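Local coordinates for CBS domain-containing predicted protein TM0935 (Thermotoga maritima, PDB 1O50) that is of unknown exact function but carries a tandem pair of CBS domains, a module that in relatives often binds adenosine nucleotides as a regulatory sensor, at residues L114-E128 / G140-W152. Numbering follows the deposited sequence. Where two conformers were deposited one is given.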
loop_
_atom_site.group_PDB
_atom_site.type_symbol
_atom_site.label_atom_id
_atom_site.label_comp_id
_atom_site.label_asym_id
_atom_site.label_seq_id
_atom_site.Cartn_x
_atom_site.Cartn_y
_atom_site.Cartn_z
ATOM N N LEU A 114 -14.258 -1.460 -14.154
ATOM C CA LEU A 114 -12.905 -1.413 -13.636
ATOM C C LEU A 114 -12.392 0.036 -13.463
ATOM O O LEU A 114 -11.731 0.363 -12.467
ATOM C CB LEU A 114 -11.934 -2.167 -14.552
ATOM C CG LEU A 114 -10.530 -2.382 -14.007
ATOM C CD1 LEU A 114 -10.601 -3.274 -12.757
ATOM C CD2 LEU A 114 -9.635 -3.045 -15.068
ATOM N N GLU A 115 -12.680 0.881 -14.441
ATOM C CA GLU A 115 -12.246 2.263 -14.371
ATOM C C GLU A 115 -12.828 3.069 -13.208
ATOM O O GLU A 115 -12.140 3.965 -12.689
ATOM C CB GLU A 115 -12.500 2.990 -15.681
ATOM C CG GLU A 115 -13.865 2.829 -16.269
ATOM C CD GLU A 115 -14.122 3.862 -17.361
ATOM O OE1 GLU A 115 -15.250 3.865 -17.933
ATOM O OE2 GLU A 115 -13.203 4.683 -17.640
ATOM N N GLU A 116 -14.082 2.795 -12.832
ATOM C CA GLU A 116 -14.665 3.438 -11.640
ATOM C C GLU A 116 -13.993 2.940 -10.371
ATOM O O GLU A 116 -13.791 3.735 -9.454
ATOM C CB GLU A 116 -16.203 3.357 -11.527
ATOM C CG GLU A 116 -16.786 3.554 -10.092
ATOM C CD GLU A 116 -16.694 4.973 -9.444
ATOM O OE1 GLU A 116 -17.656 5.358 -8.710
ATOM O OE2 GLU A 116 -15.689 5.708 -9.616
ATOM N N ALA A 117 -13.619 1.660 -10.332
ATOM C CA ALA A 117 -12.892 1.087 -9.200
ATOM C C ALA A 117 -11.470 1.665 -9.001
ATOM O O ALA A 117 -11.015 1.863 -7.865
ATOM C CB ALA A 117 -12.826 -0.404 -9.345
ATOM N N LEU A 118 -10.767 1.907 -10.108
ATOM C CA LEU A 118 -9.437 2.529 -10.101
ATOM C C LEU A 118 -9.570 3.975 -9.657
ATOM O O LEU A 118 -8.737 4.469 -8.909
ATOM C CB LEU A 118 -8.780 2.434 -11.505
ATOM C CG LEU A 118 -7.414 3.132 -11.701
ATOM C CD1 LEU A 118 -6.545 2.461 -12.740
ATOM C CD2 LEU A 118 -7.586 4.617 -12.095
ATOM N N LYS A 119 -10.607 4.659 -10.108
ATOM C CA LYS A 119 -10.848 6.040 -9.707
ATOM C C LYS A 119 -11.068 6.134 -8.205
ATOM O O LYS A 119 -10.534 7.008 -7.557
ATOM C CB LYS A 119 -12.048 6.625 -10.434
ATOM C CG LYS A 119 -12.400 8.037 -10.001
ATOM C CD LYS A 119 -13.719 8.522 -10.617
ATOM C CE LYS A 119 -14.180 9.837 -9.993
ATOM N NZ LYS A 119 -13.362 11.001 -10.446
ATOM N N LEU A 120 -11.859 5.216 -7.671
ATOM C CA LEU A 120 -12.122 5.126 -6.230
ATOM C C LEU A 120 -10.855 4.897 -5.444
ATOM O O LEU A 120 -10.629 5.527 -4.426
ATOM C CB LEU A 120 -13.105 3.968 -5.931
ATOM C CG LEU A 120 -14.567 4.244 -6.298
ATOM C CD1 LEU A 120 -15.366 2.942 -6.141
ATOM C CD2 LEU A 120 -15.178 5.360 -5.450
ATOM N N MET A 121 -10.042 3.960 -5.890
ATOM C CA MET A 121 -8.798 3.713 -5.232
ATOM C C MET A 121 -7.972 4.958 -5.161
ATOM O O MET A 121 -7.492 5.328 -4.100
ATOM C CB MET A 121 -8.010 2.652 -5.958
ATOM C CG MET A 121 -8.522 1.283 -5.696
ATOM S SD MET A 121 -7.406 0.013 -6.223
ATOM C CE MET A 121 -8.552 -1.287 -6.088
ATOM N N ILE A 122 -7.802 5.598 -6.299
ATOM C CA ILE A 122 -6.967 6.795 -6.357
ATOM C C ILE A 122 -7.518 7.959 -5.528
ATOM O O ILE A 122 -6.785 8.559 -4.730
ATOM C CB ILE A 122 -6.707 7.192 -7.813
ATOM C CG1 ILE A 122 -5.772 6.154 -8.459
ATOM C CG2 ILE A 122 -6.008 8.559 -7.850
ATOM C CD1 ILE A 122 -5.752 6.163 -9.990
ATOM N N ASP A 123 -8.793 8.298 -5.729
ATOM C CA ASP A 123 -9.425 9.412 -5.019
ATOM C C ASP A 123 -9.381 9.275 -3.479
ATOM O O ASP A 123 -9.237 10.263 -2.775
ATOM C CB ASP A 123 -10.900 9.561 -5.451
ATOM C CG ASP A 123 -11.074 10.130 -6.845
ATOM O OD1 ASP A 123 -10.105 10.505 -7.539
ATOM O OD2 ASP A 123 -12.192 10.275 -7.326
ATOM N N ASN A 124 -9.518 8.043 -2.985
ATOM C CA ASN A 124 -9.555 7.706 -1.556
ATOM C C ASN A 124 -8.206 7.216 -1.029
ATOM O O ASN A 124 -8.032 6.889 0.157
ATOM C CB ASN A 124 -10.620 6.620 -1.350
ATOM C CG ASN A 124 -12.027 7.151 -1.565
ATOM O OD1 ASN A 124 -12.560 7.834 -0.703
ATOM N ND2 ASN A 124 -12.606 6.891 -2.742
ATOM N N ASN A 125 -7.236 7.172 -1.918
ATOM C CA ASN A 125 -5.905 6.740 -1.576
ATOM C C ASN A 125 -5.901 5.421 -0.825
ATOM O O ASN A 125 -5.281 5.297 0.243
ATOM C CB ASN A 125 -5.124 7.801 -0.785
ATOM C CG ASN A 125 -3.666 7.347 -0.520
ATOM O OD1 ASN A 125 -3.086 6.703 -1.381
ATOM N ND2 ASN A 125 -3.091 7.666 0.658
ATOM N N ILE A 126 -6.624 4.437 -1.370
ATOM C CA ILE A 126 -6.607 3.067 -0.871
ATOM C C ILE A 126 -6.213 2.098 -2.014
ATOM O O ILE A 126 -6.341 2.447 -3.169
ATOM C CB ILE A 126 -8.013 2.695 -0.289
ATOM C CG1 ILE A 126 -9.060 2.712 -1.386
ATOM C CG2 ILE A 126 -8.440 3.665 0.870
ATOM C CD1 ILE A 126 -10.475 2.546 -0.923
ATOM N N GLN A 127 -5.726 0.909 -1.689
ATOM C CA GLN A 127 -5.341 -0.115 -2.653
ATOM C C GLN A 127 -6.047 -1.476 -2.470
ATOM O O GLN A 127 -5.582 -2.512 -2.985
ATOM C CB GLN A 127 -3.816 -0.284 -2.617
ATOM C CG GLN A 127 -3.110 1.010 -2.991
ATOM C CD GLN A 127 -1.665 0.867 -3.284
ATOM O OE1 GLN A 127 -1.275 -0.070 -3.931
ATOM N NE2 GLN A 127 -0.856 1.859 -2.883
ATOM N N GLU A 128 -7.156 -1.504 -1.733
ATOM C CA GLU A 128 -7.910 -2.758 -1.536
ATOM C C GLU A 128 -9.275 -2.359 -1.082
ATOM O O GLU A 128 -9.433 -1.496 -0.212
ATOM C CB GLU A 128 -7.292 -3.667 -0.491
ATOM C CG GLU A 128 -7.903 -5.051 -0.435
ATOM C CD GLU A 128 -7.336 -5.960 0.631
ATOM O OE1 GLU A 128 -6.412 -5.559 1.315
ATOM O OE2 GLU A 128 -7.801 -7.120 0.776
ATOM N N GLY A 140 -16.532 -10.699 -2.150
ATOM C CA GLY A 140 -15.241 -10.804 -2.822
ATOM C C GLY A 140 -14.339 -9.649 -2.450
ATOM O O GLY A 140 -14.709 -8.838 -1.622
ATOM N N ASP A 141 -13.163 -9.566 -3.080
ATOM C CA ASP A 141 -12.149 -8.558 -2.743
ATOM C C ASP A 141 -11.448 -8.035 -4.020
ATOM O O ASP A 141 -11.339 -8.736 -5.022
ATOM C CB ASP A 141 -11.132 -9.235 -1.789
ATOM C CG ASP A 141 -10.382 -8.282 -0.938
ATOM O OD1 ASP A 141 -10.901 -7.178 -0.636
ATOM O OD2 ASP A 141 -9.217 -8.553 -0.563
ATOM N N LEU A 142 -10.949 -6.808 -3.977
ATOM C CA LEU A 142 -10.221 -6.242 -5.114
ATOM C C LEU A 142 -9.022 -5.488 -4.638
ATOM O O LEU A 142 -9.178 -4.703 -3.759
ATOM C CB LEU A 142 -11.132 -5.267 -5.876
ATOM C CG LEU A 142 -10.572 -4.632 -7.150
ATOM C CD1 LEU A 142 -10.281 -5.650 -8.232
ATOM C CD2 LEU A 142 -11.532 -3.591 -7.678
ATOM N N ASN A 143 -7.840 -5.693 -5.213
ATOM C CA ASN A 143 -6.698 -4.829 -4.899
ATOM C C ASN A 143 -6.038 -4.223 -6.098
ATOM O O ASN A 143 -6.321 -4.567 -7.231
ATOM C CB ASN A 143 -5.680 -5.541 -3.963
ATOM C CG ASN A 143 -4.834 -6.594 -4.638
ATOM O OD1 ASN A 143 -4.892 -6.809 -5.846
ATOM N ND2 ASN A 143 -4.002 -7.253 -3.851
ATOM N N SER A 144 -5.175 -3.241 -5.841
ATOM C CA SER A 144 -4.461 -2.568 -6.906
ATOM C C SER A 144 -3.640 -3.513 -7.798
ATOM O O SER A 144 -3.487 -3.283 -8.976
ATOM C CB SER A 144 -3.558 -1.475 -6.304
ATOM O OG SER A 144 -2.609 -2.008 -5.398
ATOM N N LEU A 145 -3.145 -4.613 -7.246
ATOM C CA LEU A 145 -2.293 -5.476 -8.004
ATOM C C LEU A 145 -3.109 -6.206 -9.074
ATOM O O LEU A 145 -2.617 -6.457 -10.163
ATOM C CB LEU A 145 -1.580 -6.483 -7.082
ATOM C CG LEU A 145 -0.879 -5.957 -5.814
ATOM C CD1 LEU A 145 -0.038 -7.085 -5.216
ATOM C CD2 LEU A 145 -0.045 -4.725 -6.055
ATOM N N GLU A 146 -4.344 -6.569 -8.741
ATOM C CA GLU A 146 -5.246 -7.177 -9.712
ATOM C C GLU A 146 -5.540 -6.263 -10.900
ATOM O O GLU A 146 -5.607 -6.724 -12.031
ATOM C CB GLU A 146 -6.521 -7.610 -9.026
ATOM C CG GLU A 146 -6.256 -8.793 -8.119
ATOM C CD GLU A 146 -7.474 -9.193 -7.330
ATOM O OE1 GLU A 146 -8.242 -8.313 -6.921
ATOM O OE2 GLU A 146 -7.652 -10.399 -7.137
ATOM N N ILE A 147 -5.732 -4.981 -10.627
ATOM C CA ILE A 147 -5.958 -3.981 -11.661
ATOM C C ILE A 147 -4.731 -3.864 -12.530
ATOM O O ILE A 147 -4.846 -3.844 -13.748
ATOM C CB ILE A 147 -6.386 -2.633 -11.062
ATOM C CG1 ILE A 147 -7.730 -2.767 -10.351
ATOM C CG2 ILE A 147 -6.553 -1.553 -12.141
ATOM C CD1 ILE A 147 -8.262 -1.498 -9.802
ATOM N N LEU A 148 -3.553 -3.826 -11.913
ATOM C CA LEU A 148 -2.312 -3.754 -12.661
ATOM C C LEU A 148 -2.088 -4.962 -13.552
ATOM O O LEU A 148 -1.669 -4.809 -14.693
ATOM C CB LEU A 148 -1.105 -3.557 -11.744
ATOM C CG LEU A 148 -1.074 -2.169 -11.094
ATOM C CD1 LEU A 148 0.036 -2.080 -10.012
ATOM C CD2 LEU A 148 -0.922 -1.005 -12.109
ATOM N N LEU A 149 -2.363 -6.138 -13.013
ATOM C CA LEU A 149 -2.255 -7.373 -13.734
ATOM C C LEU A 149 -3.116 -7.311 -15.002
ATOM O O LEU A 149 -2.634 -7.547 -16.103
ATOM C CB LEU A 149 -2.712 -8.507 -12.828
ATOM C CG LEU A 149 -2.393 -9.956 -13.258
ATOM C CD1 LEU A 149 -2.703 -10.870 -12.148
ATOM C CD2 LEU A 149 -3.142 -10.412 -14.588
ATOM N N ALA A 150 -4.399 -7.022 -14.820
ATOM C CA ALA A 150 -5.362 -6.892 -15.910
ATOM C C ALA A 150 -4.884 -5.972 -17.004
ATOM O O ALA A 150 -4.967 -6.281 -18.176
ATOM C CB ALA A 150 -6.638 -6.314 -15.358
ATOM N N LEU A 151 -4.414 -4.801 -16.601
ATOM C CA LEU A 151 -4.066 -3.766 -17.563
ATOM C C LEU A 151 -2.802 -4.039 -18.336
ATOM O O LEU A 151 -2.769 -3.810 -19.541
ATOM C CB LEU A 151 -3.977 -2.425 -16.878
ATOM C CG LEU A 151 -5.323 -1.876 -16.382
ATOM C CD1 LEU A 151 -4.989 -0.604 -15.605
ATOM C CD2 LEU A 151 -6.310 -1.626 -17.497
ATOM N N TRP A 152 -1.775 -4.555 -17.660
ATOM C CA TRP A 152 -0.475 -4.756 -18.282
ATOM C C TRP A 152 -0.193 -6.144 -18.822
ATOM O O TRP A 152 0.706 -6.294 -19.659
ATOM C CB TRP A 152 0.616 -4.414 -17.292
ATOM C CG TRP A 152 0.698 -2.926 -17.041
ATOM C CD1 TRP A 152 0.250 -2.288 -15.943
ATOM C CD2 TRP A 152 1.236 -1.914 -17.908
ATOM N NE1 TRP A 152 0.441 -0.936 -16.079
ATOM C CE2 TRP A 152 1.056 -0.688 -17.273
ATOM C CE3 TRP A 152 1.862 -1.929 -19.163
ATOM C CZ2 TRP A 152 1.492 0.536 -17.831
ATOM C CZ3 TRP A 152 2.305 -0.735 -19.716
ATOM C CH2 TRP A 152 2.099 0.484 -19.052
HETATM O O HOH W 1 -4.215 -6.764 -0.853
#
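M121 and I147 meet tip to tip, CE of the methionine 3.7 Å from CD1 of the isoleucine, where helix 114-124 packs on helix 144-152 with N-to-C directions 136° apart. The extended thioether also brings M121 CE to the side chain of L142 and to the backbone at the start of the second helix. Two turns before M121, L114 lies alongside I147 and points the opposite way, CD1 to CG1 3.8 Å, while L118, one turn before M121, rests its CD1 on I147 CG2; A117 CB meets L142 CD2.

Two hydrogen bonds tie Q127 to S144. S144 N gives to Q127 O (3.0 Å). S144 OG, set between its backbone N and carbonyl carbon (chi1 60°), donates in the carbonyl plane to a lone pair of Q127 OE1 at 2.8 Å. A leucine in place of Q127 would probably leave the S144 hydroxyl without this acceptor. N143 caps the helix through E146 N to N143 OD1 (3.0 Å), and N143 N returns a bond to E146 OE1, completing a capping box.

The carboxylates of E128 and D141 approach to 2.4 Å between OE2 and OD2, so one of the two acids probably carries a proton; R49 N and Y52 OH bind their other oxygens. E128 pairs with N143 in the antiparallel hairpin of strands 128-132 and 138-143, and V18 of helix 15-18 touches L114, L142 and A150 in this second CBS domain.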